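2-dehydro-3-deoxy-D-arabinonate dehydratase (Sulfolobus solfataricus, PDB 2Q18) catalyses the dehydration of 2-dehydro-3-deoxy-D-arabinonate to 2,5-dioxopentanoate, a magnesium- or calcium-dependent step in the pentose oxidation route from D-arabinonate to 2-oxoglutarate. Local coordinates at residues I212-R217 against D268-E273; S205-L210 against T275-G280. All coordinates share one frame; numbering follows the deposited sequence.

Interaction 1. Residues I212-R217 against D268-E273; sequences IVREGR and DEDIVE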
ATOM      1  N   ILE A 212     -12.418  31.279  28.144  1.00 29.26           N
ATOM      2  CA  ILE A 212     -13.653  30.794  27.549  1.00 28.52           C
ATOM      3  C   ILE A 212     -14.443  32.017  27.091  1.00 30.01           C
ATOM      4  O   ILE A 212     -14.822  32.867  27.903  1.00 29.99           O
ATOM      5  CB  ILE A 212     -14.482  29.941  28.530  1.00 27.89           C
ATOM      6  CG1 ILE A 212     -13.637  28.767  29.064  1.00 29.03           C
ATOM      7  CG2 ILE A 212     -15.767  29.450  27.852  1.00 24.29           C
ATOM      8  CD1 ILE A 212     -14.228  28.042  30.275  1.00 29.42           C
ATOM      9  N   VAL A 213     -14.667  32.107  25.783  1.00 30.06           N
ATOM     10  CA  VAL A 213     -15.346  33.251  25.185  1.00 29.44           C
ATOM     11  C   VAL A 213     -16.753  32.841  24.774  1.00 30.36           C
ATOM     12  O   VAL A 213     -16.936  31.912  23.982  1.00 30.34           O
ATOM     13  CB  VAL A 213     -14.552  33.828  23.982  1.00 29.89           C
ATOM     14  CG1 VAL A 213     -15.263  35.054  23.395  1.00 29.99           C
ATOM     15  CG2 VAL A 213     -13.138  34.195  24.403  1.00 27.59           C
ATOM     16  N   ARG A 214     -17.743  33.527  25.346  1.00 30.42           N
ATOM     17  CA  ARG A 214     -19.149  33.263  25.071  1.00 31.46           C
ATOM     18  C   ARG A 214     -19.770  34.509  24.450  1.00 32.18           C
ATOM     19  O   ARG A 214     -19.807  35.561  25.083  1.00 31.85           O
ATOM     20  CB  ARG A 214     -19.881  32.897  26.367  1.00 31.26           C
ATOM     21  CG  ARG A 214     -21.339  32.488  26.177  1.00 31.78           C
ATOM     22  CD  ARG A 214     -21.858  31.738  27.399  1.00 34.93           C
ATOM     23  NE  ARG A 214     -21.109  30.503  27.624  1.00 34.95           N
ATOM     24  CZ  ARG A 214     -21.272  29.691  28.669  1.00 38.18           C
ATOM     25  NH1 ARG A 214     -20.532  28.589  28.766  1.00 31.19           N
ATOM     26  NH2 ARG A 214     -22.175  29.963  29.609  1.00 35.21           N
ATOM     27  N   GLU A 215     -20.246  34.384  23.211  1.00 33.15           N
ATOM     28  CA  GLU A 215     -20.807  35.519  22.467  1.00 34.57           C
ATOM     29  C   GLU A 215     -19.953  36.791  22.593  1.00 32.36           C
ATOM     30  O   GLU A 215     -20.479  37.880  22.856  1.00 31.83           O
ATOM     31  CB  GLU A 215     -22.262  35.785  22.898  1.00 34.70           C
ATOM     32  CG  GLU A 215     -23.247  34.710  22.439  1.00 37.63           C
ATOM     33  CD  GLU A 215     -24.658  34.922  22.968  1.00 41.17           C
ATOM     34  OE1 GLU A 215     -24.817  35.286  24.159  1.00 49.00           O
ATOM     35  OE2 GLU A 215     -25.615  34.705  22.192  1.00 48.17           O
ATOM     36  N   GLY A 216     -18.637  36.634  22.420  1.00 29.49           N
ATOM     37  CA  GLY A 216     -17.684  37.748  22.439  1.00 28.95           C
ATOM     38  C   GLY A 216     -17.194  38.145  23.818  1.00 29.40           C
ATOM     39  O   GLY A 216     -16.236  38.908  23.961  1.00 28.99           O
ATOM     40  N   ARG A 217     -17.854  37.605  24.834  1.00 30.64           N
ATOM     41  CA  ARG A 217     -17.602  37.937  26.228  1.00 31.99           C
ATOM     42  C   ARG A 217     -16.595  36.958  26.847  1.00 31.76           C
ATOM     43  O   ARG A 217     -16.713  35.747  26.665  1.00 31.46           O
ATOM     44  CB  ARG A 217     -18.948  37.878  26.956  1.00 32.62           C
ATOM     45  CG  ARG A 217     -18.938  37.756  28.449  1.00 35.57           C
ATOM     46  CD  ARG A 217     -20.138  36.914  28.877  1.00 40.50           C
ATOM     47  NE  ARG A 217     -20.791  37.394  30.092  1.00 47.80           N
ATOM     48  CZ  ARG A 217     -20.268  37.354  31.317  1.00 50.94           C
ATOM     49  NH1 ARG A 217     -19.048  36.875  31.523  1.00 54.14           N
ATOM     50  NH2 ARG A 217     -20.968  37.817  32.346  1.00 54.24           N
ATOM     51  N   ASP A 268     -22.649  25.092  23.715  1.00 33.12           N
ATOM     52  CA  ASP A 268     -22.569  25.182  22.266  1.00 33.14           C
ATOM     53  C   ASP A 268     -22.128  26.575  21.828  1.00 33.00           C
ATOM     54  O   ASP A 268     -22.617  27.584  22.347  1.00 32.21           O
ATOM     55  CB  ASP A 268     -23.924  24.828  21.649  1.00 33.64           C
ATOM     56  CG  ASP A 268     -23.820  24.444  20.186  1.00 35.36           C
ATOM     57  OD1 ASP A 268     -23.195  23.404  19.878  1.00 36.02           O
ATOM     58  OD2 ASP A 268     -24.380  25.172  19.341  1.00 34.91           O
ATOM     59  N   GLU A 269     -21.171  26.604  20.898  1.00 31.65           N
ATOM     60  CA  GLU A 269     -20.636  27.831  20.279  1.00 31.77           C
ATOM     61  C   GLU A 269     -19.660  28.648  21.138  1.00 30.44           C
ATOM     62  O   GLU A 269     -19.150  29.668  20.671  1.00 29.48           O
ATOM     63  CB  GLU A 269     -21.743  28.728  19.675  1.00 32.52           C
ATOM     64  CG  GLU A 269     -22.688  28.044  18.665  1.00 37.29           C
ATOM     65  CD  GLU A 269     -21.985  27.424  17.450  1.00 47.33           C
ATOM     66  OE1 GLU A 269     -20.802  27.745  17.179  1.00 50.75           O
ATOM     67  OE2 GLU A 269     -22.629  26.605  16.755  1.00 51.40           O
ATOM     68  N   ASP A 270     -19.379  28.203  22.368  1.00 29.23           N
ATOM     69  CA  ASP A 270     -18.288  28.790  23.160  1.00 28.56           C
ATOM     70  C   ASP A 270     -16.980  28.696  22.382  1.00 28.35           C
ATOM     71  O   ASP A 270     -16.815  27.804  21.550  1.00 27.63           O
ATOM     72  CB  ASP A 270     -18.099  28.058  24.499  1.00 28.99           C
ATOM     73  CG  ASP A 270     -19.087  28.501  25.578  1.00 31.85           C
ATOM     74  OD1 ASP A 270     -19.828  29.492  25.376  1.00 29.46           O
ATOM     75  OD2 ASP A 270     -19.110  27.845  26.643  1.00 27.78           O
ATOM     76  N   ILE A 271     -16.058  29.614  22.653  1.00 27.36           N
ATOM     77  CA  ILE A 271     -14.716  29.534  22.093  1.00 27.97           C
ATOM     78  C   ILE A 271     -13.729  29.358  23.238  1.00 28.53           C
ATOM     79  O   ILE A 271     -13.667  30.186  24.153  1.00 27.55           O
ATOM     80  CB  ILE A 271     -14.323  30.791  21.255  1.00 28.03           C
ATOM     81  CG1 ILE A 271     -15.417  31.183  20.238  1.00 27.09           C
ATOM     82  CG2 ILE A 271     -12.956  30.592  20.592  1.00 27.82           C
ATOM     83  CD1 ILE A 271     -15.802  30.113  19.204  1.00 25.46           C
ATOM     84  N   VAL A 272     -12.967  28.267  23.178  1.00 28.08           N
ATOM     85  CA  VAL A 272     -11.941  27.980  24.170  1.00 27.16           C
ATOM     86  C   VAL A 272     -10.582  28.346  23.592  1.00 27.53           C
ATOM     87  O   VAL A 272     -10.199  27.867  22.520  1.00 27.68           O
ATOM     88  CB  VAL A 272     -11.976  26.490  24.614  1.00 27.19           C
ATOM     89  CG1 VAL A 272     -10.845  26.182  25.597  1.00 27.49           C
ATOM     90  CG2 VAL A 272     -13.325  26.149  25.229  1.00 26.03           C
ATOM     91  N   GLU A 273      -9.863  29.208  24.303  1.00 26.83           N
ATOM     92  CA  GLU A 273      -8.552  29.663  23.871  1.00 28.18           C
ATOM     93  C   GLU A 273      -7.551  29.354  24.963  1.00 27.72           C
ATOM     94  O   GLU A 273      -7.758  29.717  26.123  1.00 27.66           O
ATOM     95  CB  GLU A 273      -8.562  31.167  23.582  1.00 27.53           C
ATOM     96  CG  GLU A 273      -9.688  31.625  22.653  1.00 29.05           C
ATOM     97  CD  GLU A 273      -9.724  33.140  22.453  1.00 32.36           C
ATOM     98  OE1 GLU A 273      -8.930  33.865  23.095  1.00 37.10           O
ATOM     99  OE2 GLU A 273     -10.555  33.608  21.645  1.00 39.00           O
TER
HETATM  100  O   HOH W   1     -20.539  31.849  21.865  1.00 39.72           O
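Asp270 and Arg214 meet in a side-on salt bridge where strand 207-214 runs past the start of strand 271-276. The guanidinium and carboxylate planes are 9° apart. Arg214 NE donates to Asp270 OD1 at 2.8 Å, and Arg214 NH1 donates to Asp270 OD2 at 2.7 Å. Each oxygen uses its syn lone pair. Two bonds to two atoms fix the rotation of both flat groups. The arginine chain leaves its strand with CG anti to the backbone N (chi1 -175°). A bend at chi3 then turns the guanidinium edge to the acid. The pair is further tied into the loop before the strand: Asp270 OD2 also accepts from Lys267 N, and Arg214 NH1 also donates to Gly265 O. Phe219 adds a cation-pi contact to Arg214.

Val213 lies on the other face of the sheet, beside Ile271. Val213 CB and Ile271 CB are 4.1 Å apart. Val213 CG2 also rests against Glu273 OE2 at 3.8 Å. The backbones of Val213 and Ile271 form a hydrogen-bonded pair: Val213 N reaches Ile271 O at 2.7 Å, and Ile271 N reaches Val213 O at 2.8 Å. Beyond the paired residues, a water accepts from Glu215 N and donates to Glu269 O, linking the two loops.

The chain then reverses through a type I' turn from Arg214 to Arg217, closed by backbone bonds both ways. This is a tight beta hairpin, and its first strand pairs antiparallel with strand 271-276 in the FAH-family fold.

Interaction 2. Residues S205-L210 against T275-G280; sequences SLDITL and TISNIG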
ATOM      1  N   SER A 205       8.861  26.642  33.498  1.00 40.14           N
ATOM      2  CA  SER A 205       8.747  28.094  33.579  1.00 39.98           C
ATOM      3  C   SER A 205       7.980  28.638  32.369  1.00 38.81           C
ATOM      4  O   SER A 205       8.521  29.394  31.563  1.00 39.38           O
ATOM      5  CB  SER A 205      10.128  28.743  33.693  1.00 39.83           C
ATOM      6  OG  SER A 205      10.000  30.109  34.038  1.00 42.13           O
ATOM      7  N   LEU A 206       6.717  28.238  32.257  1.00 37.73           N
ATOM      8  CA  LEU A 206       5.859  28.646  31.146  1.00 36.60           C
ATOM      9  C   LEU A 206       4.500  29.088  31.667  1.00 35.95           C
ATOM     10  O   LEU A 206       3.940  28.457  32.567  1.00 35.26           O
ATOM     11  CB  LEU A 206       5.662  27.492  30.149  1.00 36.23           C
ATOM     12  CG  LEU A 206       6.856  26.763  29.518  1.00 34.73           C
ATOM     13  CD1 LEU A 206       6.373  25.504  28.803  1.00 33.43           C
ATOM     14  CD2 LEU A 206       7.640  27.660  28.563  1.00 33.28           C
ATOM     15  N   ASP A 207       3.969  30.164  31.093  1.00 35.62           N
ATOM     16  CA  ASP A 207       2.638  30.643  31.457  1.00 35.85           C
ATOM     17  C   ASP A 207       1.561  29.957  30.627  1.00 34.34           C
ATOM     18  O   ASP A 207       1.663  29.887  29.402  1.00 34.14           O
ATOM     19  CB  ASP A 207       2.546  32.164  31.302  1.00 37.07           C
ATOM     20  CG  ASP A 207       3.387  32.907  32.326  1.00 42.56           C
ATOM     21  OD1 ASP A 207       3.153  32.721  33.546  1.00 47.72           O
ATOM     22  OD2 ASP A 207       4.285  33.678  31.913  1.00 46.72           O
ATOM     23  N   ILE A 208       0.542  29.445  31.309  1.00 33.19           N
ATOM     24  CA  ILE A 208      -0.623  28.854  30.659  1.00 32.43           C
ATOM     25  C   ILE A 208      -1.826  29.736  30.967  1.00 32.87           C
ATOM     26  O   ILE A 208      -2.104  30.018  32.134  1.00 32.77           O
ATOM     27  CB  ILE A 208      -0.893  27.404  31.144  1.00 32.46           C
ATOM     28  CG1 ILE A 208       0.346  26.519  30.938  1.00 32.06           C
ATOM     29  CG2 ILE A 208      -2.135  26.816  30.447  1.00 30.81           C
ATOM     30  CD1 ILE A 208       0.205  25.099  31.470  1.00 31.39           C
ATOM     31  N   THR A 209      -2.520  30.185  29.924  1.00 31.88           N
ATOM     32  CA  THR A 209      -3.705  31.025  30.094  1.00 31.56           C
ATOM     33  C   THR A 209      -4.896  30.392  29.395  1.00 31.06           C
ATOM     34  O   THR A 209      -4.814  30.047  28.215  1.00 31.70           O
ATOM     35  CB  THR A 209      -3.479  32.452  29.537  1.00 31.47           C
ATOM     36  OG1 THR A 209      -2.265  32.992  30.077  1.00 32.47           O
ATOM     37  CG2 THR A 209      -4.653  33.375  29.883  1.00 31.19           C
ATOM     38  N   LEU A 210      -5.990  30.230  30.136  1.00 30.07           N
ATOM     39  CA  LEU A 210      -7.258  29.771  29.581  1.00 30.01           C
ATOM     40  C   LEU A 210      -8.269  30.917  29.488  1.00 31.03           C
ATOM     41  O   LEU A 210      -8.428  31.697  30.434  1.00 30.15           O
ATOM     42  CB  LEU A 210      -7.849  28.636  30.428  1.00 29.83           C
ATOM     43  CG  LEU A 210      -9.307  28.217  30.176  1.00 29.15           C
ATOM     44  CD1 LEU A 210      -9.485  27.540  28.819  1.00 28.21           C
ATOM     45  CD2 LEU A 210      -9.829  27.319  31.289  1.00 29.38           C
ATOM     46  N   THR A 275      -3.399  29.563  25.801  1.00 27.31           N
ATOM     47  CA  THR A 275      -2.104  30.092  25.432  1.00 28.38           C
ATOM     48  C   THR A 275      -1.030  29.489  26.325  1.00 28.55           C
ATOM     49  O   THR A 275      -1.212  29.383  27.540  1.00 28.19           O
ATOM     50  CB  THR A 275      -2.085  31.637  25.549  1.00 28.78           C
ATOM     51  OG1 THR A 275      -3.186  32.181  24.815  1.00 31.28           O
ATOM     52  CG2 THR A 275      -0.784  32.223  25.004  1.00 28.34           C
ATOM     53  N   ILE A 276       0.074  29.067  25.711  1.00 29.04           N
ATOM     54  CA  ILE A 276       1.259  28.647  26.454  1.00 29.45           C
ATOM     55  C   ILE A 276       2.474  29.357  25.877  1.00 30.24           C
ATOM     56  O   ILE A 276       2.633  29.432  24.656  1.00 30.77           O
ATOM     57  CB  ILE A 276       1.464  27.103  26.445  1.00 29.26           C
ATOM     58  CG1 ILE A 276       0.269  26.399  27.105  1.00 28.50           C
ATOM     59  CG2 ILE A 276       2.778  26.727  27.152  1.00 29.64           C
ATOM     60  CD1 ILE A 276       0.434  24.892  27.303  1.00 28.91           C
ATOM     61  N   SER A 277       3.316  29.889  26.764  1.00 31.34           N
ATOM     62  CA  SER A 277       4.558  30.560  26.379  1.00 32.66           C
ATOM     63  C   SER A 277       5.388  29.705  25.425  1.00 33.40           C
ATOM     64  O   SER A 277       5.574  28.504  25.659  1.00 34.08           O
ATOM     65  CB  SER A 277       5.403  30.883  27.617  1.00 32.66           C
ATOM     66  OG  SER A 277       4.648  31.556  28.606  1.00 35.25           O
ATOM     67  N   ASN A 278       5.871  30.335  24.354  1.00 33.51           N
ATOM     68  CA  ASN A 278       6.779  29.715  23.377  1.00 33.82           C
ATOM     69  C   ASN A 278       6.133  28.704  22.420  1.00 33.10           C
ATOM     70  O   ASN A 278       6.794  28.204  21.507  1.00 33.19           O
ATOM     71  CB  ASN A 278       8.011  29.112  24.068  1.00 34.67           C
ATOM     72  CG  ASN A 278       8.816  30.150  24.835  1.00 37.69           C
ATOM     73  OD1 ASN A 278       9.246  31.160  24.278  1.00 41.37           O
ATOM     74  ND2 ASN A 278       9.030  29.898  26.120  1.00 41.77           N
ATOM     75  N   ILE A 279       4.849  28.414  22.623  1.00 31.13           N
ATOM     76  CA  ILE A 279       4.132  27.484  21.751  1.00 30.28           C
ATOM     77  C   ILE A 279       3.104  28.228  20.896  1.00 29.72           C
ATOM     78  O   ILE A 279       3.167  28.188  19.663  1.00 29.70           O
ATOM     79  CB  ILE A 279       3.475  26.313  22.546  1.00 29.51           C
ATOM     80  CG1 ILE A 279       4.528  25.592  23.403  1.00 29.67           C
ATOM     81  CG2 ILE A 279       2.781  25.339  21.584  1.00 28.82           C
ATOM     82  CD1 ILE A 279       3.985  24.499  24.323  1.00 29.15           C
ATOM     83  N   GLY A 280       2.166  28.906  21.554  1.00 28.89           N
ATOM     84  CA  GLY A 280       1.181  29.727  20.857  1.00 27.41           C
ATOM     85  C   GLY A 280      -0.167  29.737  21.546  1.00 27.21           C
ATOM     86  O   GLY A 280      -0.254  29.641  22.771  1.00 26.47           O
TER
HETATM   87  O   HOH W   2      -0.101  32.105  28.837  1.00 39.03           O
HETATM   88  O   HOH W   3      -5.523  32.219  25.864  1.00 41.20           O
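Strands 207-214 and 271-276 pair antiparallel here, with Thr209 and Thr275 as a hydrogen-bonded pair and Ile208 and Ile276 as the adjacent non-hydrogen-bonded pair. They are neighbouring strands of a mixed beta sheet in the FAH-family fold. Thr209 N donates to Thr275 O at 2.8 Å, and Thr275 N returns a bond of the same length to Thr209 O. A classic beta bulge lies beside this pairing: Ile279 and Gly280 both face Ile276, and their two N-H groups converge on Ile276 O.

Ile208 and Ile276 lie side by side and point the same way, with Ile208 CG1 and Ile276 CG1 3.8 Å apart. Both have CG1 beside the backbone N (chi1 -56° and -61°), which lays the two CG1 branches against each other. Pro144 and Ile258 also touch Ile208. The side chain of Ile208 is about 6 Å from those of the metal ligand Glu145 and the substrate-binding Thr256. Leu206 continues this apolar contact, setting CD1 near CG2 of Ile276. Leu206 CD2 meets Asn278 ND2 at 3.6 Å.

The threonines share two waters on the other face. One bonds to Thr209 OG1 and donates to Thr275 O; the second bonds to Thr275 OG1 and donates to Thr209 O. Thr275 OG1 is also hydrogen-bonded to Thr281 OG1. Where the ladder ends, a side chain replaces a backbone acceptor: Asp207 N donates to Ser277 OG at 2.9 Å, while Ser277 N donates to Asp207 O at 3.1 Å.

How the interactions relate
Interactions 1 and 2 hold the same two strands, 207-214 and 271-276, at opposite ends of their pairing. Their centres are 19 Å apart, and interaction 1 is nested inside the chain loop closed by interaction 2. The two meet where Val272 CG1 packs on Leu210 CD1 at 3.8 Å. Both are partly buried and rest on antiparallel backbone bonds. Interaction 1 lies farther from the centre of the chain and adds a salt bridge beside a hairpin turn. Interaction 2 adds the isoleucine pair and the Ser277 hydroxyl. Its isoleucine face also comes nearer to the metal and substrate residues. Neither contact touches another subunit of the tetramer.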